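Mannan endo-1,6-alpha-mannosidase (Chaetomium thermophilum, PDB 6RY0) probably cleaves alpha-1,6-mannosidic linkages as a family 76 glycosidase and is linked to the transfer of GPI-anchored glycoproteins into the fungal cell wall. Local coordinates at residues W155-A167 / F202-K214. Sequence-based numbering, arbitrary orientation. Where two conformers were deposited one is given.
Sequences WLALAQAVWTTQA and FFDLGARLARYTK
One water joins the two helices: it accepts from W163 NE1 at 3.0 Å and donates to F202 O at 2.8 Å, lying in the indole plane at its edge and over the F202 ring centre. The pair belongs to the (alpha/alpha)6-barrel fold of glycosyl hydrolase family 76, and helices 155-167 and 202-213, whose segment axes come within 9.9 Å at a signed crossing angle of -130°, pack knobs-into-holes. W163 is one knob, set among F202, L205, G206 and L209; its CG, anti to the backbone N, brings the indole up against helix 202-213, where its five-membered ring stacks offset on F202, planes 27° apart. G206 CA comes within 3.5 Å of W163 NE1, where a CB would crowd the indole. Q166 runs antiparallel to the F202 side chain, its amide plane 68° from the ring and OE1 3.3 Å from F202 CB, while A167 CB lies 3.8 Å from F202 CZ. Reducing F202 to an alanine would probably leave the indole without this stack and open a gap beside A167 CB and Q166. L209 is the reciprocal knob, among L156, A159, Q160 and W163: CD1 meets W163 CB at 3.5 Å, CD2 touches L156 CD1 at 3.6 Å.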
loop_
_atom_site.group_PDB
_atom_site.type_symbol
_atom_site.label_atom_id
_atom_site.label_comp_id
_atom_site.label_asym_id
_atom_site.label_seq_id
_atom_site.Cartn_x
_atom_site.Cartn_y
_atom_site.Cartn_z
ATOM N N TRP A 155 -7.699 -12.426 9.361
ATOM C CA TRP A 155 -7.143 -11.196 8.834
ATOM C C TRP A 155 -6.610 -10.247 9.914
ATOM O O TRP A 155 -5.488 -9.754 9.827
ATOM C CB TRP A 155 -8.145 -10.455 7.936
ATOM C CG TRP A 155 -8.729 -11.280 6.844
ATOM C CD1 TRP A 155 -10.060 -11.346 6.549
ATOM C CD2 TRP A 155 -8.042 -12.075 5.854
ATOM N NE1 TRP A 155 -10.253 -12.134 5.446
ATOM C CE2 TRP A 155 -9.038 -12.598 4.999
ATOM C CE3 TRP A 155 -6.712 -12.410 5.607
ATOM C CZ2 TRP A 155 -8.727 -13.455 3.955
ATOM C CZ3 TRP A 155 -6.404 -13.266 4.570
ATOM C CH2 TRP A 155 -7.402 -13.774 3.757
ATOM N N LEU A 156 -7.418 -9.968 10.937
ATOM C CA LEU A 156 -6.976 -9.076 11.981
ATOM C C LEU A 156 -5.718 -9.649 12.661
ATOM O O LEU A 156 -4.754 -8.926 12.912
ATOM C CB LEU A 156 -8.077 -8.832 13.012
ATOM C CG LEU A 156 -7.672 -7.996 14.241
ATOM C CD1 LEU A 156 -7.270 -6.599 13.866
ATOM C CD2 LEU A 156 -8.804 -7.965 15.247
ATOM N N ALA A 157 -5.734 -10.948 12.952
ATOM C CA ALA A 157 -4.598 -11.601 13.585
ATOM C C ALA A 157 -3.321 -11.476 12.753
ATOM O O ALA A 157 -2.227 -11.351 13.309
ATOM C CB ALA A 157 -4.901 -13.054 13.852
ATOM N N LEU A 158 -3.445 -11.560 11.436
ATOM C CA LEU A 158 -2.279 -11.401 10.570
ATOM C C LEU A 158 -1.738 -9.986 10.632
ATOM O O LEU A 158 -0.514 -9.776 10.714
ATOM C CB LEU A 158 -2.636 -11.791 9.130
ATOM C CG LEU A 158 -2.785 -13.302 8.895
ATOM C CD1 LEU A 158 -3.518 -13.556 7.608
ATOM C CD2 LEU A 158 -1.420 -13.995 8.919
ATOM N N ALA A 159 -2.623 -8.986 10.577
ATOM C CA ALA A 159 -2.182 -7.602 10.734
ATOM C C ALA A 159 -1.507 -7.376 12.078
ATOM O O ALA A 159 -0.474 -6.716 12.172
ATOM C CB ALA A 159 -3.369 -6.672 10.549
ATOM N N GLN A 160 -2.102 -7.917 13.141
ATOM C CA GLN A 160 -1.514 -7.820 14.463
ATOM C C GLN A 160 -0.145 -8.474 14.543
ATOM O O GLN A 160 0.738 -7.975 15.233
ATOM C CB GLN A 160 -2.424 -8.489 15.510
ATOM C CG GLN A 160 -3.706 -7.741 15.755
ATOM C CD GLN A 160 -4.606 -8.500 16.690
ATOM O OE1 GLN A 160 -4.823 -9.693 16.528
ATOM N NE2 GLN A 160 -5.154 -7.802 17.664
ATOM N N ALA A 161 0.046 -9.597 13.844
ATOM C CA ALA A 161 1.337 -10.274 13.874
ATOM C C ALA A 161 2.409 -9.449 13.190
ATOM O O ALA A 161 3.515 -9.315 13.699
ATOM C CB ALA A 161 1.230 -11.634 13.227
ATOM N N VAL A 162 2.082 -8.891 12.032
ATOM C CA VAL A 162 3.030 -8.006 11.362
ATOM C C VAL A 162 3.401 -6.842 12.261
ATOM O O VAL A 162 4.582 -6.566 12.476
ATOM C CB VAL A 162 2.508 -7.541 9.982
ATOM C CG1 VAL A 162 3.422 -6.473 9.415
ATOM C CG2 VAL A 162 2.379 -8.731 9.047
ATOM N N TRP A 163 2.403 -6.161 12.801
ATOM C CA TRP A 163 2.661 -5.010 13.636
ATOM C C TRP A 163 3.525 -5.395 14.845
ATOM O O TRP A 163 4.466 -4.694 15.202
ATOM C CB TRP A 163 1.322 -4.383 14.072
ATOM C CG TRP A 163 1.521 -3.158 14.946
ATOM C CD1 TRP A 163 1.643 -1.868 14.529
ATOM C CD2 TRP A 163 1.671 -3.143 16.350
ATOM N NE1 TRP A 163 1.872 -1.051 15.589
ATOM C CE2 TRP A 163 1.906 -1.814 16.727
ATOM C CE3 TRP A 163 1.612 -4.135 17.345
ATOM C CZ2 TRP A 163 2.109 -1.450 18.055
ATOM C CZ3 TRP A 163 1.804 -3.790 18.643
ATOM C CH2 TRP A 163 2.064 -2.458 18.998
ATOM N N THR A 164 3.178 -6.517 15.497
ATOM C CA THR A 164 3.895 -6.932 16.688
ATOM C C THR A 164 5.360 -7.224 16.371
ATOM O O THR A 164 6.262 -6.811 17.119
ATOM C CB THR A 164 3.199 -8.138 17.331
ATOM O OG1 THR A 164 1.914 -7.742 17.815
ATOM C CG2 THR A 164 4.033 -8.661 18.492
ATOM N N THR A 165 5.641 -7.923 15.284
ATOM C CA THR A 165 7.014 -8.180 14.910
ATOM C C THR A 165 7.745 -6.891 14.592
ATOM O O THR A 165 8.959 -6.785 14.855
ATOM C CB THR A 165 7.155 -9.191 13.764
ATOM O OG1 THR A 165 6.637 -8.650 12.547
ATOM C CG2 THR A 165 6.546 -10.541 14.098
ATOM N N GLN A 166 7.055 -5.905 14.043
ATOM C CA GLN A 166 7.657 -4.610 13.731
ATOM C C GLN A 166 7.898 -3.765 14.967
ATOM O O GLN A 166 8.774 -2.911 14.952
ATOM C CB GLN A 166 6.824 -3.865 12.671
ATOM C CG GLN A 166 6.940 -4.534 11.338
ATOM C CD GLN A 166 6.294 -3.842 10.209
ATOM O OE1 GLN A 166 5.651 -2.828 10.388
ATOM N NE2 GLN A 166 6.510 -4.361 9.014
ATOM N N ALA A 167 7.140 -4.016 16.029
ATOM C CA ALA A 167 7.301 -3.349 17.324
ATOM C C ALA A 167 8.357 -4.018 18.201
ATOM O O ALA A 167 8.691 -3.515 19.256
ATOM C CB ALA A 167 5.977 -3.340 18.061
ATOM N N PHE A 202 4.616 0.778 9.250
ATOM C CA PHE A 202 4.402 0.481 10.666
ATOM C C PHE A 202 3.457 1.486 11.321
ATOM O O PHE A 202 2.570 1.126 12.089
ATOM C CB PHE A 202 5.770 0.377 11.347
ATOM C CG PHE A 202 5.725 0.094 12.824
ATOM C CD1 PHE A 202 5.052 -0.991 13.343
ATOM C CD2 PHE A 202 6.399 0.905 13.707
ATOM C CE1 PHE A 202 5.055 -1.268 14.698
ATOM C CE2 PHE A 202 6.396 0.618 15.067
ATOM C CZ PHE A 202 5.717 -0.432 15.563
ATOM N N PHE A 203 3.634 2.775 10.979
ATOM C CA PHE A 203 2.757 3.836 11.425
ATOM C C PHE A 203 1.317 3.569 10.996
ATOM O O PHE A 203 0.390 3.633 11.794
ATOM C CB PHE A 203 3.253 5.160 10.847
ATOM C CG PHE A 203 2.266 6.287 10.973
ATOM C CD1 PHE A 203 1.865 6.749 12.220
ATOM C CD2 PHE A 203 1.719 6.891 9.856
ATOM C CE1 PHE A 203 0.929 7.749 12.342
ATOM C CE2 PHE A 203 0.790 7.914 9.956
ATOM C CZ PHE A 203 0.393 8.334 11.204
ATOM N N ASP A 204 1.133 3.329 9.693
ATOM C CA ASP A 204 -0.207 3.129 9.164
ATOM C C ASP A 204 -0.883 1.928 9.811
ATOM O O ASP A 204 -2.052 1.981 10.176
ATOM C CB ASP A 204 -0.087 2.917 7.628
ATOM C CG ASP A 204 -1.423 2.878 6.943
ATOM O OD1 ASP A 204 -2.091 3.954 6.962
ATOM O OD2 ASP A 204 -1.772 1.827 6.352
ATOM N N LEU A 205 -0.157 0.819 9.961
ATOM C CA LEU A 205 -0.714 -0.362 10.637
ATOM C C LEU A 205 -1.108 -0.053 12.050
ATOM O O LEU A 205 -2.161 -0.498 12.519
ATOM C CB LEU A 205 0.280 -1.528 10.678
ATOM C CG LEU A 205 0.360 -2.283 9.364
ATOM C CD1 LEU A 205 1.504 -3.262 9.359
ATOM C CD2 LEU A 205 -0.938 -3.022 9.030
ATOM N N GLY A 206 -0.255 0.662 12.777
ATOM C CA GLY A 206 -0.593 1.015 14.151
ATOM C C GLY A 206 -1.846 1.866 14.249
ATOM O O GLY A 206 -2.725 1.624 15.077
ATOM N N ALA A 207 -1.947 2.862 13.384
ATOM C CA ALA A 207 -3.108 3.752 13.400
ATOM C C ALA A 207 -4.392 2.972 13.094
ATOM O O ALA A 207 -5.433 3.176 13.706
ATOM C CB ALA A 207 -2.892 4.860 12.416
ATOM N N ARG A 208 -4.304 2.088 12.116
ATOM C CA ARG A 208 -5.458 1.300 11.694
ATOM C C ARG A 208 -5.831 0.252 12.725
ATOM O O ARG A 208 -7.021 0.012 12.985
ATOM C CB ARG A 208 -5.185 0.661 10.328
ATOM C CG ARG A 208 -5.088 1.725 9.252
ATOM C CD ARG A 208 -4.466 1.235 7.977
ATOM N NE ARG A 208 -5.331 0.332 7.252
ATOM C CZ ARG A 208 -4.967 -0.256 6.120
ATOM N NH1 ARG A 208 -3.749 -0.067 5.591
ATOM N NH2 ARG A 208 -5.819 -1.057 5.497
ATOM N N LEU A 209 -4.847 -0.372 13.353
ATOM C CA LEU A 209 -5.142 -1.322 14.427
ATOM C C LEU A 209 -5.766 -0.619 15.604
ATOM O O LEU A 209 -6.670 -1.166 16.246
ATOM C CB LEU A 209 -3.890 -2.119 14.803
ATOM C CG LEU A 209 -3.525 -3.207 13.796
ATOM C CD1 LEU A 209 -2.071 -3.670 13.978
ATOM C CD2 LEU A 209 -4.486 -4.390 13.898
ATOM N N ALA A 210 -5.298 0.580 15.919
ATOM C CA ALA A 210 -5.935 1.367 16.984
ATOM C C ALA A 210 -7.406 1.602 16.690
ATOM O O ALA A 210 -8.267 1.370 17.528
ATOM C CB ALA A 210 -5.233 2.698 17.162
ATOM N N ARG A 211 -7.703 2.074 15.480
ATOM C CA ARG A 211 -9.095 2.369 15.169
ATOM C C ARG A 211 -9.960 1.096 15.220
ATOM O O ARG A 211 -11.095 1.117 15.692
ATOM C CB ARG A 211 -9.235 3.067 13.820
ATOM C CG ARG A 211 -10.661 3.535 13.568
ATOM C CD ARG A 211 -10.834 4.198 12.234
ATOM N NE ARG A 211 -12.185 4.695 12.026
ATOM C CZ ARG A 211 -13.147 4.055 11.368
ATOM N NH1 ARG A 211 -12.964 2.850 10.875
ATOM N NH2 ARG A 211 -14.321 4.662 11.161
ATOM N N TYR A 212 -9.441 0.011 14.677
ATOM C CA TYR A 212 -10.258 -1.189 14.583
ATOM C C TYR A 212 -10.512 -1.782 15.968
ATOM O O TYR A 212 -11.628 -2.154 16.310
ATOM C CB TYR A 212 -9.581 -2.228 13.682
ATOM C CG TYR A 212 -10.455 -3.426 13.380
ATOM C CD1 TYR A 212 -10.608 -4.463 14.282
ATOM C CD2 TYR A 212 -11.153 -3.506 12.181
ATOM C CE1 TYR A 212 -11.448 -5.528 14.025
ATOM C CE2 TYR A 212 -11.994 -4.594 11.903
ATOM C CZ TYR A 212 -12.138 -5.598 12.840
ATOM O OH TYR A 212 -12.973 -6.665 12.584
ATOM N N THR A 213 -9.453 -1.933 16.742
ATOM C CA THR A 213 -9.497 -2.643 18.026
ATOM C C THR A 213 -9.846 -1.780 19.214
ATOM O O THR A 213 -10.161 -2.319 20.276
ATOM C CB THR A 213 -8.156 -3.318 18.334
ATOM O OG1 THR A 213 -7.179 -2.322 18.647
ATOM C CG2 THR A 213 -7.664 -4.263 17.252
ATOM N N LYS A 214 -9.694 -0.458 19.078
ATOM C CA LYS A 214 -9.847 0.505 20.147
ATOM C C LYS A 214 -8.791 0.296 21.238
ATOM O O LYS A 214 -8.997 0.637 22.393
ATOM C CB LYS A 214 -11.266 0.506 20.710
ATOM C CG LYS A 214 -12.302 0.815 19.582
ATOM C CD LYS A 214 -13.727 0.583 20.015
ATOM C CE LYS A 214 -14.723 0.821 18.907
ATOM N NZ LYS A 214 -14.708 2.210 18.396
HETATM O O HOH W 1 2.893 1.659 14.848
#